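Long-range contact in response regulator aspartate phosphatase H (Bacillus subtilis, PDB 3Q15), which dephosphorylates the sporulation phosphotransferase Spo0F and also acts on the response regulator ComA, keeping competence and sporulation apart in time: residues D233-Q246 / K262-A274. Residues are numbered along the deposited sequence; the frame is centred on the assembly and turned at random.
Sequences DRSGDDQMAVEHFQ and KVLFGLSWTLCKA
With chi1 of Phe245 at -83°, CG anti to the carbonyl carbon, the ring lies against the backbone of helix 260-273; Asp233 has CG anti to the backbone N (chi1 -180°), which carries its carboxylate to Thr270 and Lys273. One face of the Phe245 ring covers the peptide joining Gly266 to Leu267, with Leu267 N 3.6 Å above the ring centre. A CB on Gly266 would run into Phe245 CE1 as the ring now sits. The ring is a knob among Val263, Gly266, Leu267 and Thr270; an alanine here would probably open a gap over the Gly266-Leu267 peptide and leave Thr270 without the ring it packs against. Thr270 is the reciprocal knob, and its OG1 donates to Gly266 O at 2.8 Å. Lys273 NZ, 3.2 Å above the plane of the Trp269 ring over its centre, makes a salt bridge to the syn side of Asp233 OD2 at 2.9 Å. A water donates to Asp233 OD2 and Gly266 O. Val242 CG2 touches Leu271 CD2 at 3.8 Å. Segments 238-246 and 262-273, from predicted TPR 4 and TPR 5, run nearly antiparallel (155°); helix 218-235, which carries Asp233, also packs against helix 238-255, while helices 277-290 and 299-310 cover helix 260-273.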
# COMPACT_ATOMS: atom_id res chain seq x y z
N ASP A 233 -27.38 9.53 5.13
CA ASP A 233 -28.05 9.43 3.84
C ASP A 233 -27.65 8.14 3.15
O ASP A 233 -28.48 7.46 2.54
CB ASP A 233 -27.70 10.62 2.94
CG ASP A 233 -28.39 10.55 1.59
OD1 ASP A 233 -29.62 10.30 1.54
OD2 ASP A 233 -27.70 10.73 0.57
N ARG A 234 -26.37 7.79 3.25
CA ARG A 234 -25.86 6.60 2.58
C ARG A 234 -26.11 5.31 3.36
O ARG A 234 -26.17 4.23 2.78
CB ARG A 234 -24.37 6.76 2.26
CG ARG A 234 -24.10 7.72 1.11
CD ARG A 234 -22.62 7.89 0.83
NE ARG A 234 -21.93 8.55 1.93
CZ ARG A 234 -20.66 8.92 1.89
NH1 ARG A 234 -19.92 8.68 0.81
NH2 ARG A 234 -20.11 9.52 2.94
N SER A 235 -26.28 5.43 4.68
CA SER A 235 -26.57 4.26 5.51
C SER A 235 -28.06 3.92 5.47
O SER A 235 -28.47 2.84 5.90
CB SER A 235 -26.11 4.49 6.95
OG SER A 235 -26.75 5.62 7.52
N GLY A 236 -28.87 4.84 4.95
CA GLY A 236 -30.29 4.61 4.77
C GLY A 236 -31.19 5.25 5.81
O GLY A 236 -32.36 4.90 5.90
N ASP A 237 -30.64 6.17 6.60
CA ASP A 237 -31.44 6.87 7.61
C ASP A 237 -31.76 8.29 7.14
O ASP A 237 -31.17 9.26 7.62
CB ASP A 237 -30.70 6.91 8.95
CG ASP A 237 -31.60 7.32 10.10
OD1 ASP A 237 -31.37 6.83 11.23
OD2 ASP A 237 -32.53 8.12 9.89
N ASP A 238 -32.70 8.39 6.21
CA ASP A 238 -33.04 9.66 5.58
C ASP A 238 -33.46 10.74 6.57
O ASP A 238 -33.13 11.91 6.39
CB ASP A 238 -34.14 9.46 4.54
CG ASP A 238 -34.87 8.14 4.72
OD1 ASP A 238 -34.37 7.11 4.24
OD2 ASP A 238 -35.96 8.15 5.34
N GLN A 239 -34.18 10.35 7.62
CA GLN A 239 -34.66 11.31 8.61
C GLN A 239 -33.48 11.97 9.32
O GLN A 239 -33.41 13.20 9.43
CB GLN A 239 -35.60 10.63 9.60
CG GLN A 239 -36.40 11.59 10.47
CD GLN A 239 -37.72 11.01 10.93
OE1 GLN A 239 -38.47 10.43 10.14
NE2 GLN A 239 -38.02 11.16 12.21
N MET A 240 -32.54 11.16 9.81
CA MET A 240 -31.34 11.68 10.44
C MET A 240 -30.50 12.48 9.45
O MET A 240 -29.92 13.51 9.80
CB MET A 240 -30.51 10.53 11.03
CG MET A 240 -31.11 9.92 12.28
SD MET A 240 -31.10 11.08 13.66
CE MET A 240 -29.36 11.10 14.07
N ALA A 241 -30.44 12.01 8.22
CA ALA A 241 -29.73 12.72 7.16
C ALA A 241 -30.28 14.13 7.00
O ALA A 241 -29.55 15.11 7.06
CB ALA A 241 -29.82 11.96 5.86
N VAL A 242 -31.59 14.22 6.78
CA VAL A 242 -32.22 15.51 6.56
C VAL A 242 -32.03 16.42 7.76
O VAL A 242 -31.80 17.62 7.62
CB VAL A 242 -33.72 15.37 6.25
CG1 VAL A 242 -34.43 16.71 6.43
CG2 VAL A 242 -33.92 14.83 4.84
N GLU A 243 -32.13 15.83 8.95
CA GLU A 243 -31.95 16.57 10.19
C GLU A 243 -30.58 17.22 10.25
O GLU A 243 -30.45 18.40 10.58
CB GLU A 243 -32.14 15.64 11.38
CG GLU A 243 -31.80 16.26 12.72
CD GLU A 243 -32.09 15.33 13.87
OE1 GLU A 243 -32.98 14.46 13.72
OE2 GLU A 243 -31.42 15.45 14.92
N HIS A 244 -29.54 16.45 9.93
CA HIS A 244 -28.19 16.98 9.98
C HIS A 244 -27.90 17.92 8.82
O HIS A 244 -27.20 18.92 9.00
CB HIS A 244 -27.16 15.85 10.08
CG HIS A 244 -27.16 15.16 11.41
ND1 HIS A 244 -28.09 14.20 11.75
CD2 HIS A 244 -26.37 15.32 12.49
CE1 HIS A 244 -27.85 13.78 12.98
NE2 HIS A 244 -26.81 14.44 13.45
N PHE A 245 -28.44 17.62 7.64
CA PHE A 245 -28.29 18.53 6.51
C PHE A 245 -28.76 19.93 6.91
O PHE A 245 -28.07 20.92 6.66
CB PHE A 245 -29.06 18.04 5.28
CG PHE A 245 -28.32 17.03 4.45
CD1 PHE A 245 -27.06 17.31 3.94
CD2 PHE A 245 -28.88 15.79 4.18
CE1 PHE A 245 -26.37 16.38 3.18
CE2 PHE A 245 -28.20 14.86 3.41
CZ PHE A 245 -26.95 15.15 2.91
N GLN A 246 -29.92 20.00 7.55
CA GLN A 246 -30.49 21.28 7.95
C GLN A 246 -29.67 21.95 9.05
O GLN A 246 -29.58 23.18 9.11
CB GLN A 246 -31.95 21.12 8.35
CG GLN A 246 -32.82 20.65 7.19
CD GLN A 246 -34.28 20.50 7.55
OE1 GLN A 246 -34.64 20.43 8.73
NE2 GLN A 246 -35.14 20.44 6.53
N LYS A 262 -22.84 22.70 -1.62
CA LYS A 262 -22.65 21.29 -1.30
C LYS A 262 -23.69 20.79 -0.30
O LYS A 262 -24.21 19.69 -0.42
CB LYS A 262 -21.24 21.04 -0.77
CG LYS A 262 -21.00 19.62 -0.30
CD LYS A 262 -19.51 19.30 -0.21
CE LYS A 262 -18.77 20.34 0.60
NZ LYS A 262 -17.30 20.06 0.62
N VAL A 263 -23.99 21.62 0.69
CA VAL A 263 -25.00 21.28 1.69
C VAL A 263 -26.39 21.15 1.06
O VAL A 263 -27.11 20.19 1.34
CB VAL A 263 -25.05 22.32 2.84
CG1 VAL A 263 -26.24 22.06 3.74
CG2 VAL A 263 -23.76 22.28 3.64
N LEU A 264 -26.76 22.10 0.21
CA LEU A 264 -28.08 22.08 -0.41
C LEU A 264 -28.24 20.96 -1.45
O LEU A 264 -29.36 20.52 -1.72
CB LEU A 264 -28.40 23.44 -1.03
CG LEU A 264 -28.57 24.59 -0.03
CD1 LEU A 264 -28.84 25.91 -0.74
CD2 LEU A 264 -29.68 24.27 0.96
N PHE A 265 -27.14 20.48 -2.02
CA PHE A 265 -27.23 19.38 -2.97
C PHE A 265 -27.49 18.05 -2.25
O PHE A 265 -28.27 17.23 -2.73
CB PHE A 265 -25.97 19.27 -3.83
CG PHE A 265 -25.93 18.02 -4.67
CD1 PHE A 265 -26.65 17.95 -5.85
CD2 PHE A 265 -25.20 16.92 -4.27
CE1 PHE A 265 -26.63 16.80 -6.62
CE2 PHE A 265 -25.17 15.77 -5.04
CZ PHE A 265 -25.89 15.71 -6.22
N GLY A 266 -26.83 17.86 -1.11
CA GLY A 266 -27.06 16.67 -0.31
C GLY A 266 -28.49 16.64 0.18
O GLY A 266 -29.19 15.63 0.07
N LEU A 267 -28.94 17.77 0.72
CA LEU A 267 -30.30 17.90 1.20
C LEU A 267 -31.30 17.59 0.08
O LEU A 267 -32.24 16.82 0.27
CB LEU A 267 -30.54 19.31 1.76
CG LEU A 267 -31.90 19.61 2.39
CD1 LEU A 267 -32.28 18.56 3.42
CD2 LEU A 267 -31.89 20.99 3.02
N SER A 268 -31.09 18.20 -1.08
CA SER A 268 -31.99 18.01 -2.22
C SER A 268 -32.03 16.56 -2.70
O SER A 268 -33.10 15.98 -2.86
CB SER A 268 -31.59 18.94 -3.38
OG SER A 268 -31.75 20.30 -3.01
N TRP A 269 -30.86 15.99 -2.94
CA TRP A 269 -30.77 14.61 -3.40
C TRP A 269 -31.48 13.68 -2.42
O TRP A 269 -32.26 12.82 -2.82
CB TRP A 269 -29.30 14.19 -3.53
CG TRP A 269 -29.11 12.88 -4.23
CD1 TRP A 269 -29.90 12.33 -5.19
CD2 TRP A 269 -28.05 11.94 -4.00
NE1 TRP A 269 -29.40 11.12 -5.59
CE2 TRP A 269 -28.27 10.85 -4.87
CE3 TRP A 269 -26.94 11.91 -3.15
CZ2 TRP A 269 -27.41 9.75 -4.91
CZ3 TRP A 269 -26.09 10.81 -3.19
CH2 TRP A 269 -26.34 9.75 -4.07
N THR A 270 -31.20 13.86 -1.13
CA THR A 270 -31.81 13.03 -0.09
C THR A 270 -33.32 13.16 -0.09
O THR A 270 -34.04 12.17 0.07
CB THR A 270 -31.27 13.40 1.30
OG1 THR A 270 -29.85 13.22 1.33
CG2 THR A 270 -31.90 12.51 2.36
N LEU A 271 -33.81 14.38 -0.27
CA LEU A 271 -35.24 14.63 -0.30
C LEU A 271 -35.89 13.98 -1.52
O LEU A 271 -37.00 13.47 -1.45
CB LEU A 271 -35.53 16.13 -0.26
CG LEU A 271 -35.30 16.79 1.10
CD1 LEU A 271 -35.51 18.29 1.04
CD2 LEU A 271 -36.21 16.16 2.15
N CYS A 272 -35.18 14.01 -2.65
CA CYS A 272 -35.67 13.41 -3.88
C CYS A 272 -35.78 11.89 -3.76
O CYS A 272 -36.76 11.29 -4.21
CB CYS A 272 -34.77 13.77 -5.07
SG CYS A 272 -34.90 15.50 -5.60
N LYS A 273 -34.77 11.27 -3.16
CA LYS A 273 -34.77 9.83 -2.94
C LYS A 273 -35.85 9.45 -1.94
O LYS A 273 -36.35 8.32 -1.95
CB LYS A 273 -33.40 9.36 -2.47
CG LYS A 273 -32.35 9.33 -3.57
CD LYS A 273 -30.99 8.89 -3.05
CE LYS A 273 -30.42 9.90 -2.07
NZ LYS A 273 -29.00 9.62 -1.75
N ALA A 274 -36.21 10.39 -1.07
CA ALA A 274 -37.23 10.15 -0.06
C ALA A 274 -38.64 10.42 -0.59
O ALA A 274 -39.63 10.28 0.13
CB ALA A 274 -36.96 11.01 1.17
O HOH W 1 -27.40 13.37 -0.28